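Spike protein P1 (Pseudoalteromonas phage pm2, PDB 2VVE) serves as the receptor-binding spike at the fivefold vertices of the virion, its C-terminal part recognising the host and its N-terminal part joining the capsid vertex. Local coordinates at residues V135-K140 against S227-I232; V153-Y158 against P206-L211. One frame throughout, in Å; residues are numbered along the deposited sequence.

Interaction 1: V135-K140 against S227-I232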
loop_
_atom_site.group_PDB
_atom_site.type_symbol
_atom_site.label_atom_id
_atom_site.label_comp_id
_atom_site.label_asym_id
_atom_site.label_seq_id
_atom_site.Cartn_x
_atom_site.Cartn_y
_atom_site.Cartn_z
ATOM N N VAL A 135 39.454 6.123 13.351
ATOM C CA VAL A 135 39.400 5.595 14.708
ATOM C C VAL A 135 40.346 6.373 15.617
ATOM O O VAL A 135 41.513 6.585 15.285
ATOM C CB VAL A 135 39.718 4.057 14.740
ATOM C CG1 VAL A 135 39.670 3.534 16.138
ATOM C CG2 VAL A 135 38.734 3.275 13.891
ATOM N N ARG A 136 39.822 6.806 16.759
ATOM C CA ARG A 136 40.603 7.592 17.702
ATOM C C ARG A 136 40.747 6.848 19.021
ATOM O O ARG A 136 39.758 6.553 19.706
ATOM C CB ARG A 136 39.963 8.974 17.918
ATOM C CG ARG A 136 40.761 9.897 18.853
ATOM C CD ARG A 136 40.179 11.280 18.883
ATOM N NE ARG A 136 40.169 11.861 17.547
ATOM C CZ ARG A 136 39.377 12.858 17.173
ATOM N NH1 ARG A 136 38.522 13.395 18.037
ATOM N NH2 ARG A 136 39.436 13.305 15.924
ATOM N N HIS A 137 41.990 6.556 19.372
ATOM C CA HIS A 137 42.311 5.994 20.676
ATOM C C HIS A 137 42.851 7.089 21.594
ATOM O O HIS A 137 43.741 7.851 21.215
ATOM C CB HIS A 137 43.322 4.855 20.524
ATOM C CG HIS A 137 42.954 3.867 19.460
ATOM N ND1 HIS A 137 41.941 2.948 19.622
ATOM C CD2 HIS A 137 43.474 3.643 18.227
ATOM C CE1 HIS A 137 41.843 2.206 18.530
ATOM N NE2 HIS A 137 42.766 2.602 17.672
ATOM N N LYS A 138 42.283 7.187 22.787
ATOM C CA LYS A 138 42.758 8.148 23.788
ATOM C C LYS A 138 42.677 7.501 25.161
ATOM O O LYS A 138 41.586 7.124 25.609
ATOM C CB LYS A 138 41.928 9.440 23.727
ATOM C CG LYS A 138 42.423 10.575 24.618
ATOM C CD LYS A 138 41.571 11.828 24.400
ATOM C CE LYS A 138 42.127 13.040 25.129
ATOM N NZ LYS A 138 41.970 12.939 26.605
ATOM N N SER A 139 43.836 7.355 25.807
ATOM C CA SER A 139 43.931 6.699 27.110
ATOM C C SER A 139 44.458 7.609 28.223
ATOM O O SER A 139 44.070 7.445 29.379
ATOM C CB SER A 139 44.757 5.407 27.017
ATOM O OG SER A 139 46.107 5.654 26.660
ATOM N N LYS A 140 45.334 8.559 27.871
ATOM C CA LYS A 140 45.974 9.468 28.842
ATOM C C LYS A 140 44.965 10.239 29.692
ATOM O O LYS A 140 44.274 11.127 29.195
ATOM C CB LYS A 140 46.910 10.460 28.138
ATOM C CG LYS A 140 48.111 9.819 27.447
ATOM C CD LYS A 140 48.976 10.872 26.754
ATOM C CE LYS A 140 50.328 10.310 26.324
ATOM N NZ LYS A 140 51.290 10.238 27.474
ATOM N N SER A 227 35.310 2.015 26.192
ATOM C CA SER A 227 36.739 1.758 26.011
ATOM C C SER A 227 37.498 3.068 25.842
ATOM O O SER A 227 36.963 4.135 26.132
ATOM C CB SER A 227 36.974 0.824 24.816
ATOM O OG SER A 227 36.697 1.470 23.586
ATOM N N PHE A 228 38.751 2.973 25.396
ATOM C CA PHE A 228 39.522 4.146 25.012
ATOM C C PHE A 228 39.468 4.385 23.499
ATOM O O PHE A 228 40.260 5.150 22.959
ATOM C CB PHE A 228 40.976 3.979 25.459
ATOM C CG PHE A 228 41.121 3.712 26.922
ATOM C CD1 PHE A 228 40.930 4.732 27.854
ATOM C CD2 PHE A 228 41.463 2.443 27.373
ATOM C CE1 PHE A 228 41.072 4.478 29.225
ATOM C CE2 PHE A 228 41.595 2.177 28.733
ATOM C CZ PHE A 228 41.401 3.205 29.663
ATOM N N THR A 229 38.512 3.749 22.827
ATOM C CA THR A 229 38.430 3.772 21.367
ATOM C C THR A 229 37.141 4.430 20.921
ATOM O O THR A 229 36.082 4.104 21.444
ATOM C CB THR A 229 38.507 2.321 20.818
ATOM O OG1 THR A 229 39.796 1.772 21.142
ATOM C CG2 THR A 229 38.300 2.271 19.295
ATOM N N THR A 230 37.247 5.360 19.967
ATOM C CA THR A 230 36.080 6.029 19.386
ATOM C C THR A 230 36.075 5.919 17.859
ATOM O O THR A 230 37.078 6.229 17.192
ATOM C CB THR A 230 36.020 7.531 19.794
ATOM O OG1 THR A 230 36.026 7.650 21.223
ATOM C CG2 THR A 230 34.756 8.217 19.224
ATOM N N PHE A 231 34.942 5.493 17.306
ATOM C CA PHE A 231 34.770 5.436 15.847
ATOM C C PHE A 231 34.294 6.788 15.318
ATOM O O PHE A 231 33.106 7.008 15.088
ATOM C CB PHE A 231 33.825 4.301 15.424
ATOM C CG PHE A 231 34.396 2.929 15.645
ATOM C CD1 PHE A 231 34.977 2.229 14.598
ATOM C CD2 PHE A 231 34.374 2.350 16.909
ATOM C CE1 PHE A 231 35.528 0.952 14.803
ATOM C CE2 PHE A 231 34.922 1.082 17.130
ATOM C CZ PHE A 231 35.495 0.379 16.074
ATOM N N ILE A 232 35.248 7.699 15.147
ATOM C CA ILE A 232 34.971 9.066 14.690
ATOM C C ILE A 232 34.066 9.110 13.436
ATOM O O ILE A 232 33.081 9.869 13.380
ATOM C CB ILE A 232 36.304 9.830 14.450
ATOM C CG1 ILE A 232 37.101 9.945 15.768
ATOM C CG2 ILE A 232 36.057 11.191 13.810
ATOM C CD1 ILE A 232 36.387 10.745 16.862
HETATM O O HOH W 1 38.626 7.672 22.009
#
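Central strands 129-137 and 229-236 of a four-stranded antiparallel sheet meet here, where R136 and T230 form a hydrogen-bonded pair and H137 and T229 the non-hydrogen-bonded pair beside it. R136 N gives a nearly straight bond to T230 O (2.8 Å, 174°), and T230 N returns one of the same length to R136 O. Past the end of strand 129-137 the ladder runs on by one more bond, K138 N to F228 O at 2.9 Å.

On the face carrying H137 and T229 the two side chains lie alongside each other. The imidazole presents its edge, and ND1 donates in the ring plane to T229 OG1 over 2.9 Å, though the bond is bent (140°); OG1 is also hydrogen-bonded to E208. Y175 takes the other nitrogen, NE2, so the ring is held at both ends and its rotation is fixed. The order 88-91, 229-236, 129-137, 189-195 across this sheet is that of one half of a jelly roll, and V135 and F231 turn into its buried interior, V135 CG2 lying 4.0 Å from F231 CD1.

The face bearing R136 and T230 is more open. I232 CD1 sits over the centre of the guanidinium plane, 3.6 Å from R136 NH1, because the arginine chain bends at chi3 (-59°) and lays its flat end across the isoleucine; a salt bridge to D188 holds NE. A water joins R136 O to T230 OG1. Past the end of strand 129-137, S139 CB covers one face of the F228 ring, offset toward the rim, in a CH-pi contact of 4.2 Å to the ring centroid.

Interaction 2: V153-Y158 against P206-L211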
loop_
_atom_site.group_PDB
_atom_site.type_symbol
_atom_site.label_atom_id
_atom_site.label_comp_id
_atom_site.label_asym_id
_atom_site.label_seq_id
_atom_site.Cartn_x
_atom_site.Cartn_y
_atom_site.Cartn_z
ATOM N N VAL A 153 45.014 -1.880 21.864
ATOM C CA VAL A 153 43.727 -1.711 21.193
ATOM C C VAL A 153 43.648 -2.565 19.922
ATOM O O VAL A 153 44.654 -2.812 19.251
ATOM C CB VAL A 153 43.419 -0.224 20.840
ATOM C CG1 VAL A 153 43.406 0.653 22.098
ATOM C CG2 VAL A 153 44.408 0.320 19.832
ATOM N N LYS A 154 42.447 -3.036 19.623
ATOM C CA LYS A 154 42.180 -3.713 18.366
ATOM C C LYS A 154 40.709 -3.494 18.002
ATOM O O LYS A 154 39.842 -4.291 18.388
ATOM C CB LYS A 154 42.551 -5.205 18.434
ATOM C CG LYS A 154 42.345 -5.952 17.104
ATOM C CD LYS A 154 43.071 -7.286 17.057
ATOM C CE LYS A 154 44.491 -7.136 16.547
ATOM N NZ LYS A 154 45.186 -8.450 16.522
ATOM N N PRO A 155 40.421 -2.393 17.271
ATOM C CA PRO A 155 39.043 -2.100 16.876
ATOM C C PRO A 155 38.524 -3.135 15.875
ATOM O O PRO A 155 39.312 -3.720 15.130
ATOM C CB PRO A 155 39.139 -0.704 16.240
ATOM C CG PRO A 155 40.584 -0.587 15.803
ATOM C CD PRO A 155 41.370 -1.360 16.809
ATOM N N ALA A 156 37.221 -3.384 15.883
ATOM C CA ALA A 156 36.629 -4.335 14.933
ATOM C C ALA A 156 35.243 -3.890 14.498
ATOM O O ALA A 156 34.616 -3.053 15.165
ATOM C CB ALA A 156 36.570 -5.738 15.533
ATOM N N PHE A 157 34.799 -4.416 13.356
ATOM C CA PHE A 157 33.377 -4.465 13.030
ATOM C C PHE A 157 32.940 -5.881 13.273
ATOM O O PHE A 157 33.547 -6.808 12.728
ATOM C CB PHE A 157 33.123 -4.147 11.558
ATOM C CG PHE A 157 33.592 -2.791 11.137
ATOM C CD1 PHE A 157 33.086 -1.644 11.742
ATOM C CD2 PHE A 157 34.531 -2.660 10.121
ATOM C CE1 PHE A 157 33.514 -0.363 11.328
ATOM C CE2 PHE A 157 34.983 -1.392 9.706
ATOM C CZ PHE A 157 34.464 -0.244 10.313
ATOM N N TYR A 158 31.909 -6.052 14.106
ATOM C CA TYR A 158 31.215 -7.332 14.187
ATOM C C TYR A 158 30.005 -7.241 13.259
ATOM O O TYR A 158 29.140 -6.392 13.461
ATOM C CB TYR A 158 30.732 -7.623 15.615
ATOM C CG TYR A 158 31.806 -7.925 16.640
ATOM C CD1 TYR A 158 33.156 -8.100 16.278
ATOM C CD2 TYR A 158 31.470 -8.040 17.977
ATOM C CE1 TYR A 158 34.121 -8.378 17.244
ATOM C CE2 TYR A 158 32.420 -8.314 18.936
ATOM C CZ TYR A 158 33.732 -8.493 18.581
ATOM O OH TYR A 158 34.633 -8.783 19.592
ATOM N N PRO A 206 30.428 -1.512 15.517
ATOM C CA PRO A 206 31.806 -1.059 15.734
ATOM C C PRO A 206 32.184 -1.200 17.212
ATOM O O PRO A 206 31.532 -0.614 18.089
ATOM C CB PRO A 206 31.771 0.419 15.293
ATOM C CG PRO A 206 30.476 0.586 14.534
ATOM C CD PRO A 206 29.532 -0.382 15.203
ATOM N N VAL A 207 33.225 -1.987 17.483
ATOM C CA VAL A 207 33.604 -2.318 18.860
ATOM C C VAL A 207 35.098 -2.275 19.120
ATOM O O VAL A 207 35.911 -2.335 18.178
ATOM C CB VAL A 207 33.109 -3.746 19.264
ATOM C CG1 VAL A 207 31.605 -3.875 19.082
ATOM C CG2 VAL A 207 33.854 -4.830 18.481
ATOM N N GLU A 208 35.458 -2.189 20.407
ATOM C CA GLU A 208 36.829 -2.462 20.847
ATOM C C GLU A 208 36.903 -3.929 21.324
ATOM O O GLU A 208 36.129 -4.329 22.197
ATOM C CB GLU A 208 37.224 -1.500 21.977
ATOM C CG GLU A 208 38.628 -1.767 22.556
ATOM C CD GLU A 208 39.717 -1.821 21.479
ATOM O OE1 GLU A 208 39.975 -0.782 20.812
ATOM O OE2 GLU A 208 40.317 -2.907 21.301
ATOM N N THR A 209 37.824 -4.720 20.764
ATOM C CA THR A 209 37.888 -6.165 21.068
ATOM C C THR A 209 38.876 -6.514 22.179
ATOM O O THR A 209 38.886 -7.642 22.685
ATOM C CB THR A 209 38.242 -7.036 19.826
ATOM O OG1 THR A 209 39.561 -6.718 19.365
ATOM C CG2 THR A 209 37.233 -6.851 18.704
ATOM N N GLU A 210 39.733 -5.557 22.524
ATOM C CA GLU A 210 40.826 -5.816 23.449
ATOM C C GLU A 210 40.521 -5.121 24.764
ATOM O O GLU A 210 40.367 -3.898 24.806
ATOM C CB GLU A 210 42.158 -5.329 22.855
ATOM C CG GLU A 210 43.391 -5.575 23.720
ATOM C CD GLU A 210 43.806 -7.031 23.774
ATOM O OE1 GLU A 210 43.728 -7.723 22.735
ATOM O OE2 GLU A 210 44.224 -7.478 24.863
ATOM N N LEU A 211 40.397 -5.916 25.827
ATOM C CA LEU A 211 40.227 -5.387 27.170
ATOM C C LEU A 211 41.581 -5.527 27.878
ATOM O O LEU A 211 41.962 -6.621 28.300
ATOM C CB LEU A 211 39.099 -6.129 27.910
ATOM C CG LEU A 211 38.790 -5.764 29.374
ATOM C CD1 LEU A 211 38.437 -4.288 29.530
ATOM C CD2 LEU A 211 37.671 -6.633 29.912
#
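Just before strand 155-158, K154 has both its backbone N and its backbone O engaged by side chains of the facing segment. Its N donates to the syn lone pair of E208 OE2 (2.7 Å, 172°), while its O accepts twice from T209: the hydroxyl OG1 lies in the carbonyl plane at 2.6 Å, and the backbone N comes from above that plane at 3.1 Å. Bending at chi2 (53°) folds the E208 carboxylate back to K154, and E210 N, bound to the anti lone pair of OE2, helps to hold it there. The other oxygen, OE1, is hydrogen-bonded to T229.

Strands 151-160 and 200-208 are antiparallel neighbours in the second sheet of the jelly-roll domain, and A156 and V207 are a hydrogen-bonded pair of theirs, with A156 N to V207 O at 2.8 Å. On the face of that pair, V207 CG2 points at the centre of the Y158 ring, 3.6 Å from its centroid and only 10° off the normal. T209 CG2 packs tightly against A156 CB at 3.4 Å and also reaches Y158 OH, whose hydrogen bond to A100 O fixes the far end of the ring.

How the interactions relate
Both contacts are buried antiparallel pairings within one jelly-roll domain, but each belongs to a different sheet: interaction 1 joins two central strands of one, interaction 2 two strands of the other. Where the sheets face each other the contacts meet. T229 OG1 and E208 OE1 are 2.6 Å apart in a probable hydrogen bond, H137 CE1 packs on V153 CG2, and the F231 ring approaches V207 O. A polar chain from Y175 through H137 and T229 to E208 thus links the two sheets. Away from that interface the chemistry diverges: the R136 face of interaction 1 is partly exposed and charged, whereas A156, V207 and Y158 in interaction 2 pack apolar surface, with K171 and partly exposed T209 at its margin.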